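Local coordinates for uncharacterized protein Atu2773 (Agrobacterium tumefaciens, PDB 2QV5) that is of unknown function, but belongs to the divergent polysaccharide deacetylase family and so may be related to enzymes that remove acetyl groups from polysaccharides, at residues Thr127-Leu138 against Leu156-Ser167; Phe182-Glu193 against Ala213-Ser223. All coordinates share one frame; numbering follows the deposited sequence.

Contact 1: Thr127-Leu138 against Leu156-Ser167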
loop_
_atom_site.group_PDB
_atom_site.type_symbol
_atom_site.label_atom_id
_atom_site.label_comp_id
_atom_site.label_asym_id
_atom_site.label_seq_id
_atom_site.Cartn_x
_atom_site.Cartn_y
_atom_site.Cartn_z
ATOM N N THR A 127 7.435 4.717 -0.711
ATOM C CA THR A 127 7.700 4.474 -2.130
ATOM C C THR A 127 6.480 4.756 -2.949
ATOM O O THR A 127 6.564 4.922 -4.158
ATOM C CB THR A 127 8.109 3.009 -2.430
ATOM O OG1 THR A 127 7.188 2.103 -1.797
ATOM C CG2 THR A 127 9.518 2.740 -1.957
ATOM N N GLY A 128 5.323 4.761 -2.304
ATOM C CA GLY A 128 4.118 4.967 -3.058
ATOM C C GLY A 128 2.912 5.116 -2.184
ATOM O O GLY A 128 3.021 5.130 -0.952
ATOM N N VAL A 129 1.757 5.196 -2.834
ATOM C CA VAL A 129 0.498 5.366 -2.136
ATOM C C VAL A 129 -0.419 4.188 -2.432
ATOM O O VAL A 129 -0.292 3.521 -3.471
ATOM C CB VAL A 129 -0.223 6.710 -2.490
ATOM C CG1 VAL A 129 0.676 7.919 -2.252
ATOM C CG2 VAL A 129 -0.716 6.697 -3.922
ATOM N N MET A 130 -1.336 3.923 -1.513
ATOM C CA MET A 130 -2.382 2.945 -1.773
ATOM C C MET A 130 -3.719 3.525 -1.333
ATOM O O MET A 130 -3.759 4.423 -0.505
ATOM C CB MET A 130 -2.078 1.578 -1.114
ATOM C CG MET A 130 -1.854 1.591 0.394
ATOM S SD MET A 130 -1.553 -0.026 1.213
ATOM C CE MET A 130 -2.594 -1.120 0.275
ATOM N N ASN A 131 -4.807 3.041 -1.922
ATOM C CA ASN A 131 -6.135 3.522 -1.554
ATOM C C ASN A 131 -6.545 2.934 -0.219
ATOM O O ASN A 131 -6.222 1.787 0.083
ATOM C CB ASN A 131 -7.174 3.148 -2.618
ATOM C CG ASN A 131 -7.280 1.659 -2.833
ATOM O OD1 ASN A 131 -6.324 1.013 -3.263
ATOM N ND2 ASN A 131 -8.444 1.097 -2.522
ATOM N N TYR A 132 -7.204 3.748 0.596
ATOM C CA TYR A 132 -8.017 3.227 1.671
ATOM C C TYR A 132 -9.450 3.447 1.217
ATOM O O TYR A 132 -9.863 4.598 0.982
ATOM C CB TYR A 132 -7.747 3.920 3.007
ATOM C CG TYR A 132 -8.683 3.423 4.095
ATOM C CD1 TYR A 132 -8.750 2.061 4.414
ATOM C CD2 TYR A 132 -9.521 4.304 4.780
ATOM C CE1 TYR A 132 -9.624 1.591 5.394
ATOM C CE2 TYR A 132 -10.397 3.842 5.772
ATOM C CZ TYR A 132 -10.442 2.486 6.072
ATOM O OH TYR A 132 -11.307 2.026 7.043
ATOM N N LEU A 133 -10.173 2.337 1.062
ATOM C CA LEU A 133 -11.543 2.305 0.517
ATOM C C LEU A 133 -11.576 2.790 -0.932
ATOM O O LEU A 133 -10.826 2.285 -1.764
ATOM C CB LEU A 133 -12.550 3.022 1.432
ATOM C CG LEU A 133 -12.600 2.580 2.902
ATOM C CD1 LEU A 133 -13.581 3.421 3.666
ATOM C CD2 LEU A 133 -12.960 1.109 3.028
ATOM N N GLY A 134 -12.452 3.744 -1.240
ATOM C CA GLY A 134 -12.461 4.372 -2.551
ATOM C C GLY A 134 -13.366 3.753 -3.587
ATOM O O GLY A 134 -13.179 3.998 -4.774
ATOM N N GLY A 135 -14.346 2.964 -3.138
ATOM C CA GLY A 135 -15.318 2.326 -4.029
ATOM C C GLY A 135 -15.975 3.264 -5.026
ATOM O O GLY A 135 -16.060 2.955 -6.219
ATOM N N ARG A 136 -16.431 4.413 -4.535
ATOM C CA ARG A 136 -17.010 5.457 -5.382
ATOM C C ARG A 136 -15.933 6.195 -6.179
ATOM O O ARG A 136 -16.069 6.354 -7.393
ATOM C CB ARG A 136 -17.838 6.434 -4.528
ATOM C CG ARG A 136 -18.392 7.682 -5.244
ATOM C CD ARG A 136 -19.538 7.371 -6.213
ATOM N NE ARG A 136 -20.639 6.638 -5.584
ATOM C CZ ARG A 136 -21.792 7.177 -5.191
ATOM N NH1 ARG A 136 -22.025 8.476 -5.352
ATOM N NH2 ARG A 136 -22.718 6.410 -4.631
ATOM N N PHE A 137 -14.864 6.614 -5.498
ATOM C CA PHE A 137 -13.812 7.450 -6.089
ATOM C C PHE A 137 -13.070 6.808 -7.272
ATOM O O PHE A 137 -12.829 7.467 -8.291
ATOM C CB PHE A 137 -12.805 7.883 -5.017
ATOM C CG PHE A 137 -11.950 9.055 -5.420
ATOM C CD1 PHE A 137 -12.378 10.351 -5.176
ATOM C CD2 PHE A 137 -10.718 8.862 -6.037
ATOM C CE1 PHE A 137 -11.600 11.438 -5.548
ATOM C CE2 PHE A 137 -9.931 9.943 -6.409
ATOM C CZ PHE A 137 -10.367 11.230 -6.159
ATOM N N LEU A 138 -12.730 5.528 -7.135
ATOM C CA LEU A 138 -11.910 4.825 -8.125
ATOM C C LEU A 138 -12.612 4.569 -9.453
ATOM O O LEU A 138 -11.952 4.386 -10.475
ATOM C CB LEU A 138 -11.340 3.516 -7.538
ATOM C CG LEU A 138 -10.343 3.672 -6.376
ATOM C CD1 LEU A 138 -10.152 2.343 -5.621
ATOM C CD2 LEU A 138 -8.991 4.286 -6.812
ATOM N N LEU A 156 6.188 8.441 -7.419
ATOM C CA LEU A 156 5.594 7.471 -6.516
ATOM C C LEU A 156 4.807 6.426 -7.304
ATOM O O LEU A 156 4.255 6.722 -8.378
ATOM C CB LEU A 156 4.632 8.167 -5.537
ATOM C CG LEU A 156 5.171 9.233 -4.580
ATOM C CD1 LEU A 156 4.048 10.164 -4.104
ATOM C CD2 LEU A 156 5.858 8.563 -3.398
ATOM N N LEU A 157 4.742 5.212 -6.759
ATOM C CA LEU A 157 3.911 4.157 -7.332
ATOM C C LEU A 157 2.521 4.241 -6.734
ATOM O O LEU A 157 2.357 4.797 -5.656
ATOM C CB LEU A 157 4.518 2.777 -7.054
ATOM C CG LEU A 157 4.596 2.223 -5.624
ATOM C CD1 LEU A 157 3.332 1.476 -5.205
ATOM C CD2 LEU A 157 5.752 1.278 -5.603
ATOM N N PHE A 158 1.533 3.685 -7.433
ATOM C CA PHE A 158 0.145 3.610 -6.949
ATOM C C PHE A 158 -0.248 2.134 -6.827
ATOM O O PHE A 158 -0.276 1.397 -7.818
ATOM C CB PHE A 158 -0.784 4.353 -7.935
ATOM C CG PHE A 158 -2.222 4.471 -7.477
ATOM C CD1 PHE A 158 -2.679 5.647 -6.889
ATOM C CD2 PHE A 158 -3.126 3.428 -7.670
ATOM C CE1 PHE A 158 -4.006 5.773 -6.470
ATOM C CE2 PHE A 158 -4.450 3.539 -7.248
ATOM C CZ PHE A 158 -4.893 4.712 -6.654
ATOM N N LEU A 159 -0.552 1.694 -5.617
ATOM C CA LEU A 159 -1.031 0.337 -5.403
ATOM C C LEU A 159 -2.543 0.385 -5.166
ATOM O O LEU A 159 -3.028 1.020 -4.233
ATOM C CB LEU A 159 -0.286 -0.326 -4.229
ATOM C CG LEU A 159 -0.724 -1.753 -3.876
ATOM C CD1 LEU A 159 -0.313 -2.760 -4.952
ATOM C CD2 LEU A 159 -0.191 -2.166 -2.534
ATOM N N ASP A 160 -3.290 -0.261 -6.044
ATOM C CA ASP A 160 -4.732 -0.330 -5.892
ATOM C C ASP A 160 -5.025 -1.645 -5.169
ATOM O O ASP A 160 -4.558 -2.711 -5.585
ATOM C CB ASP A 160 -5.382 -0.247 -7.284
ATOM C CG ASP A 160 -6.910 -0.111 -7.241
ATOM O OD1 ASP A 160 -7.588 -0.861 -6.504
ATOM O OD2 ASP A 160 -7.440 0.737 -7.993
ATOM N N ASP A 161 -5.788 -1.590 -4.081
ATOM C CA ASP A 161 -6.002 -2.808 -3.271
ATOM C C ASP A 161 -6.927 -3.871 -3.911
ATOM O O ASP A 161 -7.047 -4.987 -3.405
ATOM C CB ASP A 161 -6.423 -2.463 -1.833
ATOM C CG ASP A 161 -7.871 -2.016 -1.717
ATOM O OD1 ASP A 161 -8.515 -1.709 -2.739
ATOM O OD2 ASP A 161 -8.361 -1.950 -0.569
ATOM N N GLY A 162 -7.594 -3.491 -5.000
ATOM C CA GLY A 162 -8.418 -4.408 -5.785
ATOM C C GLY A 162 -9.815 -4.639 -5.242
ATOM O O GLY A 162 -10.547 -5.484 -5.762
ATOM N N SER A 163 -10.196 -3.888 -4.209
ATOM C CA SER A 163 -11.509 -4.040 -3.578
ATOM C C SER A 163 -12.690 -3.547 -4.424
ATOM O O SER A 163 -13.841 -3.878 -4.136
ATOM C CB SER A 163 -11.528 -3.398 -2.188
ATOM O OG SER A 163 -11.055 -2.065 -2.206
ATOM N N SER A 164 -12.402 -2.763 -5.461
ATOM C CA SER A 164 -13.415 -2.337 -6.429
ATOM C C SER A 164 -13.071 -2.878 -7.802
ATOM O O SER A 164 -12.010 -2.565 -8.356
ATOM C CB SER A 164 -13.503 -0.813 -6.491
ATOM O OG SER A 164 -13.603 -0.263 -5.193
ATOM N N ALA A 165 -13.971 -3.692 -8.353
ATOM C CA ALA A 165 -13.778 -4.275 -9.682
ATOM C C ALA A 165 -13.953 -3.240 -10.803
ATOM O O ALA A 165 -13.451 -3.426 -11.919
ATOM C CB ALA A 165 -14.714 -5.467 -9.882
ATOM N N GLN A 166 -14.642 -2.143 -10.490
ATOM C CA GLN A 166 -14.889 -1.073 -11.457
ATOM C C GLN A 166 -13.799 0.006 -11.460
ATOM O O GLN A 166 -13.915 1.008 -12.176
ATOM C CB GLN A 166 -16.266 -0.442 -11.201
ATOM C CG GLN A 166 -17.425 -1.431 -11.316
ATOM C CD GLN A 166 -17.369 -2.248 -12.597
ATOM O OE1 GLN A 166 -17.402 -1.699 -13.704
ATOM N NE2 GLN A 166 -17.282 -3.569 -12.452
ATOM N N SER A 167 -12.745 -0.214 -10.668
ATOM C CA SER A 167 -11.653 0.754 -10.518
ATOM C C SER A 167 -10.974 1.053 -11.847
ATOM O O SER A 167 -10.701 0.152 -12.645
ATOM C CB SER A 167 -10.619 0.269 -9.501
ATOM O OG SER A 167 -9.472 1.102 -9.529
HETATM O O HOH W 1 -9.885 -0.390 0.890
HETATM O O HOH W 2 -11.803 0.074 -3.474
#
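Asn131 and Asp161 meet where two neighbouring parallel strands end, their amide and carboxylate planes 88° apart. Asn131 ND2 gives a nearly straight hydrogen bond of 2.8 Å to Asp161 OD1, leaving in the plane of its own amide but arriving from above the carboxylate. The other end of the amide accepts: Asp161 N reaches Asn131 OD1 at 2.8 Å on an in-plane lone pair. A chi1 of 59° sets the Asn131 amide between its own backbone N and carbonyl carbon, turned across to the loop that follows strand 157-160, and a second in-plane bond, from Asn131 ND2 to Leu133 O, helps to fix the rotation of the amide. Asp161 OD1 also accepts from Ser163 N, an Asx turn, and from Ser163 OG, so three donors fix its carboxylate. Water 1 joins Asp161 OD2 to Leu133 N, and water 2 bridges Leu133 O and Ser163 OG, tying the two loops together. These loops leave the C-terminal ends of strands 128-131 and 157-160, which with helix 141-153 form a beta-alpha-beta unit of the parallel sheet. Along the strands, Val129 N donates to Leu157 O and Val129 O receives Leu159 N at 2.8 Å. On one face Val129 CG2 lies 3.7 Å from Phe158 CD1, and Leu138 CD2 reaches the edge of the same ring at CZ. On the other, Met130 and Leu159 run side by side, Met130 CE 3.8 Å from Leu159 CD2. Farther along the loops, Leu138 CB packs on Ser167 OG at 3.6 Å. That Ser167 OG donates to Asp160 OD2 at 2.6 Å, while Asp160 OD1 takes Gly162 N on its anti lone pair in a second Asx turn. Ser169 also hydrogen-bonds Asp160 OD2, and Ile151 of helix 141-153 touches Val129 and Leu156.

Contact 2: Phe182-Glu193 against Ala213-Ser223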
loop_
_atom_site.group_PDB
_atom_site.type_symbol
_atom_site.label_atom_id
_atom_site.label_comp_id
_atom_site.label_asym_id
_atom_site.label_seq_id
_atom_site.Cartn_x
_atom_site.Cartn_y
_atom_site.Cartn_z
ATOM N N PHE A 182 -2.134 -3.789 -9.124
ATOM C CA PHE A 182 -3.313 -4.249 -8.391
ATOM C C PHE A 182 -2.847 -5.342 -7.449
ATOM O O PHE A 182 -1.999 -6.169 -7.834
ATOM C CB PHE A 182 -4.342 -4.857 -9.355
ATOM C CG PHE A 182 -5.183 -3.852 -10.099
ATOM C CD1 PHE A 182 -6.185 -3.137 -9.445
ATOM C CD2 PHE A 182 -5.016 -3.666 -11.470
ATOM C CE1 PHE A 182 -6.975 -2.225 -10.135
ATOM C CE2 PHE A 182 -5.812 -2.742 -12.173
ATOM C CZ PHE A 182 -6.786 -2.030 -11.504
ATOM N N ALA A 183 -3.372 -5.348 -6.222
ATOM C CA ALA A 183 -3.181 -6.484 -5.345
ATOM C C ALA A 183 -3.900 -7.660 -5.965
ATOM O O ALA A 183 -5.004 -7.509 -6.502
ATOM C CB ALA A 183 -3.738 -6.212 -3.951
ATOM N N ASP A 184 -3.251 -8.818 -5.903
ATOM C CA ASP A 184 -3.808 -10.072 -6.403
ATOM C C ASP A 184 -4.754 -10.735 -5.402
ATOM O O ASP A 184 -5.738 -11.367 -5.796
ATOM C CB ASP A 184 -2.676 -11.047 -6.730
ATOM C CG ASP A 184 -1.770 -10.548 -7.848
ATOM O OD1 ASP A 184 -2.080 -10.813 -9.029
ATOM O OD2 ASP A 184 -0.737 -9.904 -7.542
ATOM N N VAL A 185 -4.444 -10.626 -4.108
ATOM C CA VAL A 185 -5.207 -11.332 -3.072
ATOM C C VAL A 185 -5.427 -10.427 -1.858
ATOM O O VAL A 185 -4.482 -9.802 -1.381
ATOM C CB VAL A 185 -4.456 -12.628 -2.595
ATOM C CG1 VAL A 185 -5.309 -13.450 -1.620
ATOM C CG2 VAL A 185 -4.030 -13.488 -3.773
ATOM N N LEU A 186 -6.675 -10.345 -1.386
ATOM C CA LEU A 186 -6.972 -9.819 -0.058
ATOM C C LEU A 186 -6.869 -10.972 0.947
ATOM O O LEU A 186 -7.644 -11.932 0.901
ATOM C CB LEU A 186 -8.352 -9.161 -0.004
ATOM C CG LEU A 186 -8.936 -8.798 1.375
ATOM C CD1 LEU A 186 -8.140 -7.707 2.093
ATOM C CD2 LEU A 186 -10.409 -8.404 1.251
ATOM N N LEU A 187 -5.902 -10.879 1.850
ATOM C CA LEU A 187 -5.581 -12.010 2.726
ATOM C C LEU A 187 -6.522 -12.182 3.914
ATOM O O LEU A 187 -6.713 -13.299 4.388
ATOM C CB LEU A 187 -4.131 -11.934 3.216
ATOM C CG LEU A 187 -3.031 -11.845 2.156
ATOM C CD1 LEU A 187 -1.717 -11.456 2.827
ATOM C CD2 LEU A 187 -2.871 -13.148 1.360
ATOM N N ASP A 188 -7.110 -11.084 4.385
ATOM C CA ASP A 188 -7.925 -11.121 5.599
ATOM C C ASP A 188 -9.325 -10.487 5.487
ATOM O O ASP A 188 -9.740 -9.745 6.378
ATOM C CB ASP A 188 -7.144 -10.500 6.764
ATOM C CG ASP A 188 -6.736 -9.047 6.494
ATOM O OD1 ASP A 188 -7.098 -8.492 5.431
ATOM O OD2 ASP A 188 -6.065 -8.450 7.354
ATOM N N GLY A 189 -10.034 -10.770 4.396
ATOM C CA GLY A 189 -11.453 -10.437 4.292
ATOM C C GLY A 189 -12.264 -11.146 5.364
ATOM O O GLY A 189 -13.238 -10.604 5.873
ATOM N N GLU A 190 -11.867 -12.372 5.696
ATOM C CA GLU A 190 -12.324 -13.002 6.927
ATOM C C GLU A 190 -11.140 -13.120 7.886
ATOM O O GLU A 190 -10.123 -13.739 7.560
ATOM C CB GLU A 190 -12.961 -14.365 6.658
ATOM C CG GLU A 190 -13.404 -15.085 7.931
ATOM C CD GLU A 190 -14.347 -16.239 7.663
ATOM O OE1 GLU A 190 -14.096 -17.017 6.717
ATOM O OE2 GLU A 190 -15.341 -16.369 8.410
ATOM N N VAL A 191 -11.284 -12.520 9.065
ATOM C CA VAL A 191 -10.198 -12.444 10.039
ATOM C C VAL A 191 -10.177 -13.666 10.969
ATOM O O VAL A 191 -10.481 -13.568 12.164
ATOM C CB VAL A 191 -10.244 -11.110 10.848
ATOM C CG1 VAL A 191 -8.885 -10.812 11.495
ATOM C CG2 VAL A 191 -10.649 -9.949 9.946
ATOM N N THR A 192 -9.824 -14.817 10.401
ATOM C CA THR A 192 -9.561 -16.034 11.169
ATOM C C THR A 192 -8.286 -16.704 10.653
ATOM O O THR A 192 -7.945 -16.573 9.476
ATOM C CB THR A 192 -10.733 -17.058 11.100
ATOM O OG1 THR A 192 -11.008 -17.400 9.737
ATOM C CG2 THR A 192 -12.004 -16.517 11.760
ATOM N N GLU A 193 -7.592 -17.422 11.534
ATOM C CA GLU A 193 -6.359 -18.137 11.178
ATOM C C GLU A 193 -6.521 -19.039 9.946
ATOM O O GLU A 193 -5.710 -18.966 9.021
ATOM C CB GLU A 193 -5.837 -18.946 12.372
ATOM C CG GLU A 193 -4.470 -19.594 12.145
ATOM C CD GLU A 193 -4.237 -20.830 13.011
ATOM O OE1 GLU A 193 -5.228 -21.471 13.432
ATOM O OE2 GLU A 193 -3.058 -21.169 13.263
ATOM N N ALA A 213 3.312 -11.922 -7.275
ATOM C CA ALA A 213 1.993 -11.511 -6.794
ATOM C C ALA A 213 2.066 -10.639 -5.541
ATOM O O ALA A 213 3.042 -10.685 -4.795
ATOM C CB ALA A 213 1.104 -12.726 -6.525
ATOM N N ILE A 214 1.002 -9.866 -5.317
ATOM C CA ILE A 214 0.881 -8.944 -4.186
ATOM C C ILE A 214 -0.345 -9.317 -3.362
ATOM O O ILE A 214 -1.443 -9.454 -3.907
ATOM C CB ILE A 214 0.741 -7.471 -4.651
ATOM C CG1 ILE A 214 1.974 -7.008 -5.446
ATOM C CG2 ILE A 214 0.481 -6.541 -3.438
ATOM C CD1 ILE A 214 1.771 -5.702 -6.234
ATOM N N GLY A 215 -0.146 -9.514 -2.057
ATOM C CA GLY A 215 -1.239 -9.698 -1.112
ATOM C C GLY A 215 -1.367 -8.487 -0.212
ATOM O O GLY A 215 -0.373 -7.822 0.084
ATOM N N VAL A 216 -2.593 -8.171 0.195
ATOM C CA VAL A 216 -2.822 -7.059 1.115
ATOM C C VAL A 216 -3.580 -7.547 2.359
ATOM O O VAL A 216 -4.377 -8.481 2.283
ATOM C CB VAL A 216 -3.557 -5.856 0.452
ATOM C CG1 VAL A 216 -2.661 -5.155 -0.558
ATOM C CG2 VAL A 216 -4.859 -6.287 -0.211
ATOM N N ALA A 217 -3.268 -6.940 3.496
ATOM C CA ALA A 217 -3.948 -7.208 4.757
ATOM C C ALA A 217 -3.944 -5.939 5.617
ATOM O O ALA A 217 -3.267 -4.959 5.285
ATOM C CB ALA A 217 -3.269 -8.341 5.486
ATOM N N SER A 218 -4.739 -5.952 6.684
ATOM C CA SER A 218 -4.750 -4.895 7.692
ATOM C C SER A 218 -4.034 -5.419 8.913
ATOM O O SER A 218 -3.813 -6.630 9.019
ATOM C CB SER A 218 -6.187 -4.519 8.053
ATOM O OG SER A 218 -6.813 -3.892 6.958
ATOM N N ALA A 219 -3.671 -4.523 9.834
ATOM C CA ALA A 219 -2.926 -4.900 11.043
ATOM C C ALA A 219 -3.814 -5.449 12.176
ATOM O O ALA A 219 -3.764 -4.968 13.308
ATOM C CB ALA A 219 -2.067 -3.722 11.537
ATOM N N PHE A 220 -4.620 -6.457 11.853
ATOM C CA PHE A 220 -5.372 -7.218 12.850
ATOM C C PHE A 220 -4.399 -8.208 13.466
ATOM O O PHE A 220 -3.448 -8.626 12.795
ATOM C CB PHE A 220 -6.521 -7.990 12.190
ATOM C CG PHE A 220 -7.629 -7.120 11.664
ATOM C CD1 PHE A 220 -8.411 -6.355 12.533
ATOM C CD2 PHE A 220 -7.921 -7.098 10.300
ATOM C CE1 PHE A 220 -9.449 -5.559 12.044
ATOM C CE2 PHE A 220 -8.947 -6.314 9.801
ATOM C CZ PHE A 220 -9.719 -5.540 10.672
ATOM N N ASP A 221 -4.625 -8.571 14.733
ATOM C CA ASP A 221 -3.770 -9.523 15.461
ATOM C C ASP A 221 -3.583 -10.869 14.748
ATOM O O ASP A 221 -2.470 -11.391 14.691
ATOM C CB ASP A 221 -4.321 -9.778 16.870
ATOM C CG ASP A 221 -3.884 -8.723 17.878
ATOM O OD1 ASP A 221 -3.305 -7.692 17.470
ATOM O OD2 ASP A 221 -4.126 -8.926 19.088
ATOM N N GLU A 222 -4.666 -11.423 14.209
ATOM C CA GLU A 222 -4.587 -12.700 13.466
ATOM C C GLU A 222 -3.799 -12.561 12.158
ATOM O O GLU A 222 -3.048 -13.464 11.774
ATOM C CB GLU A 222 -5.978 -13.277 13.184
ATOM C CG GLU A 222 -6.763 -13.685 14.434
ATOM C CD GLU A 222 -6.386 -15.061 14.970
ATOM O OE1 GLU A 222 -5.688 -15.826 14.269
ATOM O OE2 GLU A 222 -6.800 -15.382 16.106
ATOM N N SER A 223 -3.959 -11.426 11.482
ATOM C CA SER A 223 -3.238 -11.190 10.227
ATOM C C SER A 223 -1.738 -11.126 10.473
ATOM O O SER A 223 -0.973 -11.752 9.753
ATOM C CB SER A 223 -3.695 -9.898 9.564
ATOM O OG SER A 223 -5.084 -9.939 9.344
HETATM O O HOH W 3 -7.640 -6.053 5.184
#
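Asp188 OD2 is gripped by two donors: Ser223 OG at 2.7 Å on the anti lone pair and Ser218 N at 2.9 Å on the syn one. With chi1 at 59° the Asp188 carboxylate folds back over its own main chain, which brings OD2 to both donors. Water 3 donates to Asp188 OD1, and the Phe220 ring turns its edge to Asp188 OD2, Phe220 CD2 lying 3.7 Å from it. Val191 crosses Phe220 at about a right angle: its CG2 lies over the ring face in a CH-pi contact, 4.3 Å from the centroid, while CG1 meets Phe220 CB. Deeper in the sheet, Leu187 N donates to Val216 O in a nearly straight bond of 2.9 Å, and Val216 N to Val185 O. This is the parallel pairing of a beta-alpha-beta unit whose crossover is helix 193-210. Where the pairing begins, Ile214 O accepts from both Asp184 N and Val185 N, and Asp184 OD2 returns a bond by accepting Ile214 N at 2.8 Å. Beside them Ala183 CB packs on Val216 CG1 at 3.7 Å. With both lone pairs of Asp188 OD2 taken by protein donors, the rotation of the buried carboxylate is fixed, and the loop after strand 180-186 is joined to the end of strand 212-218 and the first turn of helix 221-233.

Overall arrangement
Contact 1 and contact 2 are two parallel pairings of one sheet, their centres about 15 Å apart, separated by the pairing of strand 157-160 with strand 180-186. At that seam Ala183 N lies 3.0 Å from Asp160 O, a probable hydrogen bond, and Phe182 CE1 packs 3.6 Å from Asp160 CG. Leu159 CD1 meets Ile214 CD1 at 3.8 Å across the intervening strand 180-186. The chain finishes the first pairing before it starts the second. The loops carrying Asp161 and Asp188 both lie beyond the C-terminal strand ends, where active sites of parallel alpha/beta sheets commonly form; no ligand marks one here.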